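PDB 3VAA: shikimate kinase from Bacteroides thetaiotaomicron, which probably catalyses the ATP-dependent phosphorylation of the 3-hydroxyl group of shikimate, the fifth of seven steps toward chorismate. Local coordinates for residues I54-Y59 against E82-M87; F29-M34 against I99-G104; A36-L41 against V122-H127; M87-A92 against M112-R117. One frame throughout, in Å; residues are numbered along the deposited sequence.

Contact 1: residues I54-Y59 against E82-M87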
loop_
_atom_site.group_PDB
_atom_site.type_symbol
_atom_site.label_atom_id
_atom_site.label_comp_id
_atom_site.label_asym_id
_atom_site.label_seq_id
_atom_site.Cartn_x
_atom_site.Cartn_y
_atom_site.Cartn_z
ATOM N N ILE A 54 -7.712 -7.763 -1.514
ATOM C CA ILE A 54 -7.712 -7.725 -0.055
ATOM C C ILE A 54 -6.832 -6.568 0.454
ATOM O O ILE A 54 -5.653 -6.494 0.126
ATOM C CB ILE A 54 -7.176 -9.057 0.536
ATOM C CG1 ILE A 54 -8.066 -10.225 0.097
ATOM C CG2 ILE A 54 -7.106 -8.989 2.085
ATOM C CD1 ILE A 54 -7.613 -11.558 0.629
ATOM N N ASP A 55 -7.414 -5.678 1.250
ATOM C CA ASP A 55 -6.676 -4.591 1.912
ATOM C C ASP A 55 -6.308 -5.146 3.299
ATOM O O ASP A 55 -7.177 -5.527 4.071
ATOM C CB ASP A 55 -7.571 -3.363 2.030
ATOM C CG ASP A 55 -6.945 -2.212 2.799
ATOM O OD1 ASP A 55 -5.931 -2.382 3.483
ATOM O OD2 ASP A 55 -7.501 -1.103 2.719
ATOM N N LEU A 56 -5.025 -5.235 3.598
ATOM C CA LEU A 56 -4.598 -5.803 4.884
ATOM C C LEU A 56 -5.217 -5.114 6.096
ATOM O O LEU A 56 -5.577 -5.781 7.062
ATOM C CB LEU A 56 -3.073 -5.808 4.996
ATOM C CG LEU A 56 -2.458 -6.507 6.225
ATOM C CD1 LEU A 56 -2.996 -7.905 6.385
ATOM C CD2 LEU A 56 -0.917 -6.505 6.096
ATOM N N ASP A 57 -5.344 -3.792 6.058
ATOM C CA ASP A 57 -5.987 -3.081 7.172
ATOM C C ASP A 57 -7.417 -3.539 7.381
ATOM O O ASP A 57 -7.875 -3.667 8.535
ATOM C CB ASP A 57 -5.946 -1.580 6.970
ATOM C CG ASP A 57 -4.574 -0.986 7.210
ATOM O OD1 ASP A 57 -3.659 -1.695 7.688
ATOM O OD2 ASP A 57 -4.425 0.230 6.945
ATOM N N TRP A 58 -8.136 -3.769 6.281
ATOM C CA TRP A 58 -9.513 -4.278 6.379
ATOM C C TRP A 58 -9.489 -5.669 6.998
ATOM O O TRP A 58 -10.307 -5.991 7.875
ATOM C CB TRP A 58 -10.191 -4.307 4.997
ATOM C CG TRP A 58 -11.507 -5.044 4.951
ATOM C CD1 TRP A 58 -12.740 -4.531 5.213
ATOM C CD2 TRP A 58 -11.709 -6.429 4.615
ATOM N NE1 TRP A 58 -13.702 -5.512 5.075
ATOM C CE2 TRP A 58 -13.095 -6.683 4.706
ATOM C CE3 TRP A 58 -10.849 -7.479 4.252
ATOM C CZ2 TRP A 58 -13.649 -7.943 4.440
ATOM C CZ3 TRP A 58 -11.396 -8.735 3.996
ATOM C CH2 TRP A 58 -12.790 -8.953 4.090
ATOM N N TYR A 59 -8.540 -6.494 6.549
ATOM C CA TYR A 59 -8.429 -7.867 7.056
ATOM C C TYR A 59 -8.180 -7.875 8.577
ATOM O O TYR A 59 -8.792 -8.646 9.338
ATOM C CB TYR A 59 -7.335 -8.606 6.291
ATOM C CG TYR A 59 -7.211 -10.046 6.661
ATOM C CD1 TYR A 59 -8.006 -11.005 6.056
ATOM C CD2 TYR A 59 -6.299 -10.467 7.632
ATOM C CE1 TYR A 59 -7.902 -12.339 6.406
ATOM C CE2 TYR A 59 -6.182 -11.791 7.970
ATOM C CZ TYR A 59 -6.999 -12.728 7.360
ATOM O OH TYR A 59 -6.905 -14.069 7.692
ATOM N N GLU A 82 3.230 -5.979 15.494
ATOM C CA GLU A 82 3.271 -7.452 15.658
ATOM C C GLU A 82 2.000 -8.080 15.060
ATOM O O GLU A 82 2.063 -9.050 14.318
ATOM C CB GLU A 82 3.396 -7.809 17.130
ATOM C CG GLU A 82 3.472 -9.295 17.440
ATOM C CD GLU A 82 3.562 -9.510 18.945
ATOM O OE1 GLU A 82 4.669 -9.411 19.485
ATOM O OE2 GLU A 82 2.538 -9.785 19.558
ATOM N N LEU A 83 0.838 -7.513 15.359
ATOM C CA LEU A 83 -0.390 -8.090 14.832
ATOM C C LEU A 83 -0.480 -7.932 13.315
ATOM O O LEU A 83 -0.953 -8.839 12.615
ATOM C CB LEU A 83 -1.618 -7.522 15.541
ATOM C CG LEU A 83 -2.238 -6.195 15.333
ATOM C CD1 LEU A 83 -3.079 -6.152 14.053
ATOM C CD2 LEU A 83 -3.130 -6.006 16.567
ATOM N N GLU A 84 0.005 -6.801 12.795
ATOM C CA GLU A 84 0.027 -6.585 11.357
ATOM C C GLU A 84 0.906 -7.638 10.658
ATOM O O GLU A 84 0.533 -8.207 9.635
ATOM C CB GLU A 84 0.536 -5.180 11.050
ATOM C CG GLU A 84 0.674 -4.847 9.575
ATOM C CD GLU A 84 1.174 -3.446 9.359
ATOM O OE1 GLU A 84 2.256 -3.102 9.921
ATOM O OE2 GLU A 84 0.472 -2.680 8.634
ATOM N N ARG A 85 2.090 -7.888 11.222
ATOM C CA ARG A 85 2.968 -8.924 10.719
ATOM C C ARG A 85 2.265 -10.286 10.708
ATOM O O ARG A 85 2.315 -11.023 9.741
ATOM C CB ARG A 85 4.223 -8.971 11.606
ATOM C CG ARG A 85 5.248 -10.037 11.270
ATOM C CD ARG A 85 4.933 -11.378 11.929
ATOM N NE ARG A 85 6.005 -12.357 11.705
ATOM C CZ ARG A 85 5.849 -13.680 11.762
ATOM N NH1 ARG A 85 4.663 -14.221 12.035
ATOM N NH2 ARG A 85 6.873 -14.468 11.517
ATOM N N ASN A 86 1.609 -10.624 11.804
ATOM C CA ASN A 86 0.912 -11.886 11.882
ATOM C C ASN A 86 -0.217 -12.000 10.845
ATOM O O ASN A 86 -0.401 -13.046 10.236
ATOM C CB ASN A 86 0.389 -12.122 13.300
ATOM C CG ASN A 86 1.493 -12.338 14.293
ATOM O OD1 ASN A 86 2.574 -12.841 13.936
ATOM N ND2 ASN A 86 1.211 -12.051 15.578
ATOM N N MET A 87 -0.945 -10.908 10.607
ATOM C CA MET A 87 -2.007 -10.940 9.633
ATOM C C MET A 87 -1.439 -10.989 8.196
ATOM O O MET A 87 -2.026 -11.639 7.315
ATOM C CB MET A 87 -2.965 -9.765 9.833
ATOM C CG MET A 87 -3.795 -9.837 11.127
ATOM S SD MET A 87 -4.645 -11.404 11.393
ATOM C CE MET A 87 -3.441 -12.351 12.378
HETATM O O HOH W 1 -1.387 -3.131 6.685
HETATM O O HOH W 2 -1.432 -0.427 8.923
#

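Contact 2: residues F29-M34 against I99-G104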
loop_
_atom_site.group_PDB
_atom_site.type_symbol
_atom_site.label_atom_id
_atom_site.label_comp_id
_atom_site.label_asym_id
_atom_site.label_seq_id
_atom_site.Cartn_x
_atom_site.Cartn_y
_atom_site.Cartn_z
ATOM N N PHE A 29 1.509 -8.405 -3.978
ATOM C CA PHE A 29 1.501 -7.509 -2.812
ATOM C C PHE A 29 1.774 -6.091 -3.326
ATOM O O PHE A 29 2.722 -5.884 -4.055
ATOM C CB PHE A 29 2.596 -7.846 -1.812
ATOM C CG PHE A 29 2.438 -9.162 -1.139
ATOM C CD1 PHE A 29 1.586 -9.300 -0.071
ATOM C CD2 PHE A 29 3.199 -10.264 -1.546
ATOM C CE1 PHE A 29 1.462 -10.502 0.569
ATOM C CE2 PHE A 29 3.077 -11.482 -0.908
ATOM C CZ PHE A 29 2.202 -11.610 0.131
ATOM N N LEU A 30 0.946 -5.132 -2.923
ATOM C CA LEU A 30 1.160 -3.738 -3.292
ATOM C C LEU A 30 1.614 -2.988 -2.051
ATOM O O LEU A 30 1.034 -3.132 -0.954
ATOM C CB LEU A 30 -0.108 -3.104 -3.878
ATOM C CG LEU A 30 -0.732 -3.850 -5.063
ATOM C CD1 LEU A 30 -2.046 -3.184 -5.502
ATOM C CD2 LEU A 30 0.214 -3.985 -6.239
ATOM N N THR A 31 2.665 -2.191 -2.231
ATOM C CA THR A 31 3.265 -1.427 -1.171
ATOM C C THR A 31 3.444 0.024 -1.624
ATOM O O THR A 31 3.493 0.320 -2.830
ATOM C CB THR A 31 4.646 -1.992 -0.767
ATOM O OG1 THR A 31 5.570 -1.833 -1.844
ATOM C CG2 THR A 31 4.557 -3.506 -0.362
ATOM N N GLY A 32 3.575 0.919 -0.662
ATOM C CA GLY A 32 3.769 2.328 -0.972
ATOM C C GLY A 32 3.101 3.205 0.061
ATOM O O GLY A 32 2.441 2.719 0.974
ATOM N N TYR A 33 3.266 4.517 -0.098
ATOM C CA TYR A 33 2.768 5.463 0.883
ATOM C C TYR A 33 1.292 5.741 0.711
ATOM O O TYR A 33 0.717 5.417 -0.330
ATOM C CB TYR A 33 3.569 6.772 0.730
ATOM C CG TYR A 33 3.484 7.743 1.882
ATOM C CD1 TYR A 33 3.875 7.378 3.171
ATOM C CD2 TYR A 33 3.047 9.054 1.678
ATOM C CE1 TYR A 33 3.803 8.276 4.221
ATOM C CE2 TYR A 33 2.993 9.962 2.723
ATOM C CZ TYR A 33 3.364 9.569 3.991
ATOM O OH TYR A 33 3.294 10.491 5.006
ATOM N N MET A 34 0.673 6.316 1.737
ATOM C CA MET A 34 -0.706 6.777 1.604
ATOM C C MET A 34 -0.775 7.743 0.422
ATOM O O MET A 34 0.118 8.597 0.231
ATOM C CB MET A 34 -1.204 7.491 2.870
ATOM C CG MET A 34 -0.388 8.679 3.306
ATOM S SD MET A 34 -1.174 9.551 4.673
ATOM C CE MET A 34 0.047 10.772 5.089
ATOM N N ILE A 99 -3.145 -8.168 -2.884
ATOM C CA ILE A 99 -3.111 -7.730 -1.505
ATOM C C ILE A 99 -2.455 -6.368 -1.338
ATOM O O ILE A 99 -1.322 -6.170 -1.718
ATOM C CB ILE A 99 -2.324 -8.733 -0.626
ATOM C CG1 ILE A 99 -2.974 -10.115 -0.698
ATOM C CG2 ILE A 99 -2.242 -8.196 0.818
ATOM C CD1 ILE A 99 -2.153 -11.261 -0.146
ATOM N N SER A 100 -3.193 -5.428 -0.773
ATOM C CA SER A 100 -2.661 -4.111 -0.475
ATOM C C SER A 100 -2.221 -4.074 0.998
ATOM O O SER A 100 -2.890 -4.637 1.876
ATOM C CB SER A 100 -3.696 -3.041 -0.727
ATOM O OG SER A 100 -3.171 -1.798 -0.334
ATOM N N THR A 101 -1.088 -3.438 1.256
ATOM C CA THR A 101 -0.539 -3.351 2.601
ATOM C C THR A 101 -0.532 -1.892 3.080
ATOM O O THR A 101 -0.533 -0.970 2.278
ATOM C CB THR A 101 0.898 -3.951 2.664
ATOM O OG1 THR A 101 1.759 -3.213 1.792
ATOM C CG2 THR A 101 0.883 -5.392 2.228
ATOM N N GLY A 102 -0.561 -1.696 4.391
ATOM C CA GLY A 102 -0.507 -0.346 4.955
ATOM C C GLY A 102 0.853 0.261 4.657
ATOM O O GLY A 102 1.845 -0.452 4.447
ATOM N N GLY A 103 0.920 1.577 4.696
ATOM C CA GLY A 103 2.147 2.292 4.368
ATOM C C GLY A 103 3.349 1.957 5.211
ATOM O O GLY A 103 4.479 2.095 4.748
ATOM N N GLY A 104 3.120 1.543 6.450
ATOM C CA GLY A 104 4.208 1.219 7.356
ATOM C C GLY A 104 4.629 -0.219 7.384
ATOM O O GLY A 104 5.731 -0.527 7.860
HETATM O O HOH W 3 2.993 -0.534 1.896
#

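Contact 3: residues A36-L41 against V122-H127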
loop_
_atom_site.group_PDB
_atom_site.type_symbol
_atom_site.label_atom_id
_atom_site.label_comp_id
_atom_site.label_asym_id
_atom_site.label_seq_id
_atom_site.Cartn_x
_atom_site.Cartn_y
_atom_site.Cartn_z
ATOM N N ALA A 36 -0.610 6.836 -2.702
ATOM C CA ALA A 36 0.056 6.251 -3.888
ATOM C C ALA A 36 -0.891 5.583 -4.874
ATOM O O ALA A 36 -0.575 5.473 -6.045
ATOM C CB ALA A 36 1.143 5.265 -3.464
ATOM N N GLY A 37 -2.049 5.150 -4.399
ATOM C CA GLY A 37 -3.034 4.473 -5.248
ATOM C C GLY A 37 -3.158 2.974 -5.057
ATOM O O GLY A 37 -3.649 2.282 -5.941
ATOM N N LYS A 38 -2.735 2.462 -3.896
ATOM C CA LYS A 38 -2.812 1.023 -3.626
ATOM C C LYS A 38 -4.229 0.469 -3.754
ATOM O O LYS A 38 -4.421 -0.594 -4.331
ATOM C CB LYS A 38 -2.212 0.698 -2.249
ATOM C CG LYS A 38 -0.722 1.027 -2.149
ATOM C CD LYS A 38 -0.166 0.814 -0.721
ATOM C CE LYS A 38 -0.743 1.777 0.289
ATOM N NZ LYS A 38 -0.033 1.660 1.547
ATOM N N THR A 39 -5.226 1.201 -3.260
ATOM C CA THR A 39 -6.612 0.754 -3.367
ATOM C C THR A 39 -7.134 0.923 -4.793
ATOM O O THR A 39 -7.733 -0.002 -5.376
ATOM C CB THR A 39 -7.501 1.507 -2.354
ATOM O OG1 THR A 39 -7.037 1.193 -1.033
ATOM C CG2 THR A 39 -8.981 1.096 -2.492
ATOM N N THR A 40 -6.912 2.100 -5.357
ATOM C CA THR A 40 -7.375 2.394 -6.714
ATOM C C THR A 40 -6.799 1.412 -7.749
ATOM O O THR A 40 -7.531 0.788 -8.518
ATOM C CB THR A 40 -7.010 3.847 -7.084
ATOM O OG1 THR A 40 -7.721 4.729 -6.214
ATOM C CG2 THR A 40 -7.382 4.189 -8.563
ATOM N N LEU A 41 -5.482 1.302 -7.789
ATOM C CA LEU A 41 -4.834 0.421 -8.746
ATOM C C LEU A 41 -5.073 -1.036 -8.391
ATOM O O LEU A 41 -5.339 -1.854 -9.265
ATOM C CB LEU A 41 -3.331 0.714 -8.801
ATOM C CG LEU A 41 -2.566 -0.171 -9.780
ATOM C CD1 LEU A 41 -3.136 -0.074 -11.193
ATOM C CD2 LEU A 41 -1.092 0.220 -9.794
ATOM N N VAL A 122 5.148 -5.253 -5.442
ATOM C CA VAL A 122 5.264 -4.034 -6.210
ATOM C C VAL A 122 5.274 -2.798 -5.320
ATOM O O VAL A 122 4.442 -2.673 -4.405
ATOM C CB VAL A 122 4.039 -3.898 -7.171
ATOM C CG1 VAL A 122 4.203 -2.725 -8.111
ATOM C CG2 VAL A 122 3.811 -5.170 -7.963
ATOM N N PHE A 123 6.234 -1.910 -5.557
ATOM C CA PHE A 123 6.220 -0.606 -4.911
ATOM C C PHE A 123 5.603 0.404 -5.868
ATOM O O PHE A 123 6.118 0.593 -6.987
ATOM C CB PHE A 123 7.609 -0.195 -4.497
ATOM C CG PHE A 123 7.759 1.257 -4.152
ATOM C CD1 PHE A 123 6.823 1.916 -3.377
ATOM C CD2 PHE A 123 8.904 1.943 -4.536
ATOM C CE1 PHE A 123 6.983 3.251 -3.054
ATOM C CE2 PHE A 123 9.076 3.275 -4.210
ATOM C CZ PHE A 123 8.118 3.929 -3.465
ATOM N N LEU A 124 4.489 1.014 -5.449
ATOM C CA LEU A 124 3.845 2.079 -6.222
ATOM C C LEU A 124 4.598 3.362 -5.930
ATOM O O LEU A 124 4.384 4.016 -4.905
ATOM C CB LEU A 124 2.359 2.258 -5.877
ATOM C CG LEU A 124 1.400 1.227 -6.468
ATOM C CD1 LEU A 124 1.684 -0.166 -5.943
ATOM C CD2 LEU A 124 -0.064 1.650 -6.182
ATOM N N ASN A 125 5.530 3.672 -6.820
ATOM C CA ASN A 125 6.360 4.837 -6.725
ATOM C C ASN A 125 5.617 6.030 -7.295
ATOM O O ASN A 125 5.262 6.041 -8.473
ATOM C CB ASN A 125 7.655 4.576 -7.523
ATOM C CG ASN A 125 8.591 5.778 -7.549
ATOM O OD1 ASN A 125 8.708 6.511 -6.567
ATOM N ND2 ASN A 125 9.272 5.959 -8.665
ATOM N N VAL A 126 5.385 7.011 -6.438
ATOM C CA VAL A 126 4.648 8.226 -6.806
ATOM C C VAL A 126 5.444 9.460 -6.393
ATOM O O VAL A 126 5.892 9.589 -5.263
ATOM C CB VAL A 126 3.258 8.216 -6.192
ATOM C CG1 VAL A 126 2.472 9.523 -6.537
ATOM C CG2 VAL A 126 2.474 6.977 -6.689
ATOM N N HIS A 127 5.622 10.359 -7.346
ATOM C CA HIS A 127 6.372 11.574 -7.132
ATOM C C HIS A 127 5.699 12.401 -6.046
ATOM O O HIS A 127 4.477 12.469 -5.980
ATOM C CB HIS A 127 6.431 12.375 -8.431
ATOM C CG HIS A 127 7.462 13.463 -8.430
ATOM N ND1 HIS A 127 7.223 14.714 -7.902
ATOM C CD2 HIS A 127 8.729 13.491 -8.910
ATOM C CE1 HIS A 127 8.300 15.467 -8.056
ATOM N NE2 HIS A 127 9.229 14.749 -8.664
#

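Contact 4: residues M87-A92 against M112-R117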
loop_
_atom_site.group_PDB
_atom_site.type_symbol
_atom_site.label_atom_id
_atom_site.label_comp_id
_atom_site.label_asym_id
_atom_site.label_seq_id
_atom_site.Cartn_x
_atom_site.Cartn_y
_atom_site.Cartn_z
ATOM N N MET A 87 -0.945 -10.908 10.607
ATOM C CA MET A 87 -2.007 -10.940 9.633
ATOM C C MET A 87 -1.439 -10.989 8.196
ATOM O O MET A 87 -2.026 -11.639 7.315
ATOM C CB MET A 87 -2.965 -9.765 9.833
ATOM C CG MET A 87 -3.795 -9.837 11.127
ATOM S SD MET A 87 -4.645 -11.404 11.393
ATOM C CE MET A 87 -3.441 -12.351 12.378
ATOM N N LEU A 88 -0.317 -10.332 7.966
ATOM C CA LEU A 88 0.395 -10.428 6.682
ATOM C C LEU A 88 0.709 -11.906 6.407
ATOM O O LEU A 88 0.509 -12.394 5.291
ATOM C CB LEU A 88 1.685 -9.622 6.704
ATOM C CG LEU A 88 2.585 -9.712 5.465
ATOM C CD1 LEU A 88 1.816 -9.262 4.210
ATOM C CD2 LEU A 88 3.866 -8.868 5.659
ATOM N N HIS A 89 1.181 -12.636 7.426
ATOM C CA HIS A 89 1.472 -14.054 7.249
ATOM C C HIS A 89 0.230 -14.878 6.936
ATOM O O HIS A 89 0.314 -15.857 6.203
ATOM C CB HIS A 89 2.289 -14.594 8.433
ATOM C CG HIS A 89 3.714 -14.156 8.396
ATOM N ND1 HIS A 89 4.761 -15.046 8.320
ATOM C CD2 HIS A 89 4.265 -12.921 8.305
ATOM C CE1 HIS A 89 5.900 -14.379 8.254
ATOM N NE2 HIS A 89 5.631 -13.087 8.242
ATOM N N GLU A 90 -0.911 -14.494 7.484
ATOM C CA GLU A 90 -2.151 -15.185 7.174
ATOM C C GLU A 90 -2.587 -14.953 5.725
ATOM O O GLU A 90 -2.918 -15.907 5.014
ATOM C CB GLU A 90 -3.276 -14.763 8.117
ATOM C CG GLU A 90 -3.128 -15.267 9.522
ATOM C CD GLU A 90 -4.424 -15.183 10.313
ATOM O OE1 GLU A 90 -5.442 -14.721 9.755
ATOM O OE2 GLU A 90 -4.442 -15.573 11.495
ATOM N N VAL A 91 -2.585 -13.685 5.287
ATOM C CA VAL A 91 -3.073 -13.386 3.924
ATOM C C VAL A 91 -2.099 -13.908 2.887
ATOM O O VAL A 91 -2.483 -14.195 1.754
ATOM C CB VAL A 91 -3.391 -11.873 3.707
ATOM C CG1 VAL A 91 -4.472 -11.405 4.712
ATOM C CG2 VAL A 91 -2.163 -11.004 3.817
ATOM N N ALA A 92 -0.839 -14.045 3.258
ATOM C CA ALA A 92 0.178 -14.551 2.337
ATOM C C ALA A 92 -0.060 -16.025 1.943
ATOM O O ALA A 92 0.570 -16.523 1.009
ATOM C CB ALA A 92 1.558 -14.363 2.933
ATOM N N MET A 112 9.060 -7.111 4.228
ATOM C CA MET A 112 9.340 -6.899 2.804
ATOM C C MET A 112 9.990 -8.139 2.212
ATOM O O MET A 112 9.599 -8.596 1.144
ATOM C CB MET A 112 10.208 -5.666 2.560
ATOM C CG MET A 112 10.430 -5.344 1.045
ATOM S SD MET A 112 8.901 -5.106 0.098
ATOM C CE MET A 112 8.198 -4.191 1.314
ATOM N N GLU A 113 10.958 -8.705 2.927
ATOM C CA GLU A 113 11.650 -9.892 2.466
ATOM C C GLU A 113 10.642 -11.045 2.342
ATOM O O GLU A 113 10.688 -11.836 1.390
ATOM C CB GLU A 113 12.783 -10.210 3.436
ATOM C CG GLU A 113 13.550 -11.472 3.185
ATOM C CD GLU A 113 14.524 -11.758 4.324
ATOM O OE1 GLU A 113 15.636 -11.192 4.318
ATOM O OE2 GLU A 113 14.171 -12.549 5.225
ATOM N N PHE A 114 9.711 -11.113 3.293
ATOM C CA PHE A 114 8.690 -12.150 3.302
ATOM C C PHE A 114 7.735 -12.024 2.125
ATOM O O PHE A 114 7.455 -13.009 1.416
ATOM C CB PHE A 114 7.973 -12.159 4.647
ATOM C CG PHE A 114 6.817 -13.107 4.707
ATOM C CD1 PHE A 114 7.031 -14.469 4.861
ATOM C CD2 PHE A 114 5.525 -12.635 4.635
ATOM C CE1 PHE A 114 5.949 -15.353 4.908
ATOM C CE2 PHE A 114 4.434 -13.493 4.690
ATOM C CZ PHE A 114 4.652 -14.860 4.839
ATOM N N MET A 115 7.273 -10.810 1.867
ATOM C CA MET A 115 6.428 -10.563 0.718
ATOM C C MET A 115 7.194 -10.916 -0.578
ATOM O O MET A 115 6.639 -11.566 -1.463
ATOM C CB MET A 115 5.962 -9.107 0.699
ATOM C CG MET A 115 4.864 -8.836 1.699
ATOM S SD MET A 115 4.149 -7.192 1.579
ATOM C CE MET A 115 5.348 -6.187 2.418
ATOM N N ASN A 116 8.464 -10.514 -0.673
ATOM C CA ASN A 116 9.250 -10.846 -1.862
ATOM C C ASN A 116 9.311 -12.364 -2.124
ATOM O O ASN A 116 9.203 -12.798 -3.267
ATOM C CB ASN A 116 10.670 -10.240 -1.790
ATOM C CG ASN A 116 10.720 -8.778 -2.251
ATOM O OD1 ASN A 116 9.964 -8.369 -3.129
ATOM N ND2 ASN A 116 11.675 -8.024 -1.723
ATOM N N ARG A 117 9.473 -13.154 -1.067
ATOM C CA ARG A 117 9.557 -14.618 -1.185
ATOM C C ARG A 117 8.236 -15.303 -1.493
ATOM O O ARG A 117 8.228 -16.367 -2.114
ATOM C CB ARG A 117 10.070 -15.258 0.107
ATOM C CG ARG A 117 11.471 -14.891 0.521
ATOM C CD ARG A 117 12.009 -15.896 1.562
ATOM N NE ARG A 117 11.141 -16.052 2.730
ATOM C CZ ARG A 117 11.232 -15.338 3.851
ATOM N NH1 ARG A 117 12.150 -14.384 3.981
ATOM N NH2 ARG A 117 10.389 -15.572 4.850
#

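Contact 1: residues I54-Y59 against E82-M87
L56, at the first turn of the helix that follows strand 53-55, faces M87 of helix 68-91, and their CA atoms are 7.5 Å apart. Ahead of L56, D55 caps the new helix: its OD1 accepts from D57 N, which comes at it from above the carboxylate plane. One part is apolar, carried by L56, Y59 and M87. L56 holds CG anti to its own backbone N (chi1 -174°), which carries the isobutyl group across to the other helix. There CD1 sits 3.9 Å from M87 CB, while CD2 meets the aliphatic CG of E84. Y59, one turn on from D55, brings its ring up to the same methionine. The M87 chain is bent at chi2 and chi3, and SD comes to 3.8 Å from Y59 CE2, a Met-aromatic contact of oblique approach. The phenol OH reaches past it to E90. The other part, between D57 and E84, is polar and lies beside the predicted shikimate site, to which D57 is assigned. D57 OD1 and E84 OE2 stand 4.4 Å apart, and two waters bridge them. Water 1 donates to E84 OE2 at 2.7 Å and water 2 to D57 OD1 at 2.8 Å. E84 OE1 forms a salt bridge with R81, another predicted substrate residue. Both waters donate to both carboxylates and, together with R81, probably ease the repulsion between two acids held so close.

Contact 2: residues F29-M34 against I99-G104
F29 and L30 pair with I99 and S100 as parallel neighbours at the middle of the sheet, whose strand order 2-3-1-4-5 is that of the P-loop kinase fold. The backbone bonds are regular: L30 N gives a 2.8 Å bond to I99 O, and T101 N returns one of 3.1 Å to L30 O. That carbonyl is gripped twice, because T101 OG1 also donates to it at 2.8 Å, tilted 24° from the carbonyl plane. The hydroxyl can do this because chi1 of 61° tucks OG1 between the backbone N and the carbonyl carbon of T101. Apolar contact lies on the face bearing F29 and I99. Their side chains run side by side in the same direction, and F29 CE1 meets I99 CD1 at 3.8 Å, with M115 and T118 of helix 111-118 also touching the F29 side chain. Beyond the last bridge the chains part into two loops, the P-loop starting at G32 and the predicted substrate-binding loop at G103. Water fills in where strand bonding stops. Water 3 accepts from G32 N and donates to T101 OG1 and G102 O, so the threonine hydroxyl both gives and receives. K38 NZ ties the loops together as well, bonding G32 O and T101 O. The last direct link is a CA-H...O contact, with G103 CA 3.4 Å from G32 O.

Contact 3: residues A36-L41 against V122-H127
L124, near the end of strand 120-125, reaches from the sheet into the turn where the P-loop becomes helix 38-49. It was modelled in two conformers, and what follows holds for one of them. Its CB rests 4.0 Å from A36 CB. CG lies anti to the carbonyl carbon (chi1 -77°) and forks. CD1 turns to L30 on the neighbouring strand. CD2 goes the other way, against the start of the helix: it is 3.5 Å from G37 C and 3.6 Å from K38 N. The same methyl meets the K38 side chain at CG and closes against L41 CD2 at 4.0 Å, so it touches G37, K38 and L41 within the first turn of the helix. V126 packs on A36 as well, its CG2 3.9 Å from A36 CB and close to the carbonyl. G37 takes the N-cap position with phi at 106°, where a CB would jam against the preceding carbonyl O. Beyond CG, the lysine chain bends away toward G32 and T101, whose carbonyls hold NZ. The strand's side chains here, L124 and V126, are purely hydrocarbon, though L124 O also lies against A36 CB. The backbone N atoms of G37 and K38 bond a glycol molecule, probably from the crystallisation liquor. Residues 36-40 are predicted to bind ATP, and this apolar backing is consistent with the loop's own amides facing the phosphates, as in other P-loop proteins.

Contact 4: residues M87-A92 against M112-R117
H89 and F114 stack face to face, with ring centroids 3.6 Å apart and planes only 7° from parallel. The imidazole CE1 lies over the middle of the phenyl ring, and F114 CZ returns the favour over the middle of the imidazole. F114 reaches across with CG anti to its backbone N (chi1 175°), and its ring is met again by A92, whose CB stands 3.5 Å from CE2. L88 O approaches the ring at its edge, near its plane. Nearer the sheet, L88 CD1 touches M115 CG at 4.0 Å, the two side chains crossing at about a right angle. Around this first shell, R117 brings NH2 to the edge of the F114 ring and, through NH1, forms a salt bridge of 3.0 Å with E113 OE2 a turn earlier. On the sheet side, F29 of strand 27-31 touches L88, A92 and M115 alike, which seats both helices on the same face of the sheet. The axes of 87-91 and 112-117 run 11.1 Å apart and 2° from parallel. Strand 97-100, helix 111-118 and strand 120-125 form a beta-alpha-beta crossover that spans strand 27-31, and helix 68-91 packs beside its helix, as in the alpha/beta layers of P-loop kinases.

How the contacts relate
Contact 2 is core, near the centre of the chain; from contact centre to chain centre, contact 3 is about 7 Å out and contacts 1 and 4 about 12 and 13 Å, with partly exposed residues (D57; H89 and F114). Contacts 1 and 4 share helix 68-91, with M87 in both segments, while contact 2 joins to contact 1 through the backbone of I54, L56 and S100. K38 links contacts 2 and 3. Chemistry follows position: main-chain bonding between strands in contact 2, apolar backing of the P-loop in contact 3, water and acids beside the shikimate site in contact 1, and an aromatic stack between helices in contact 4, the one furthest from the centre.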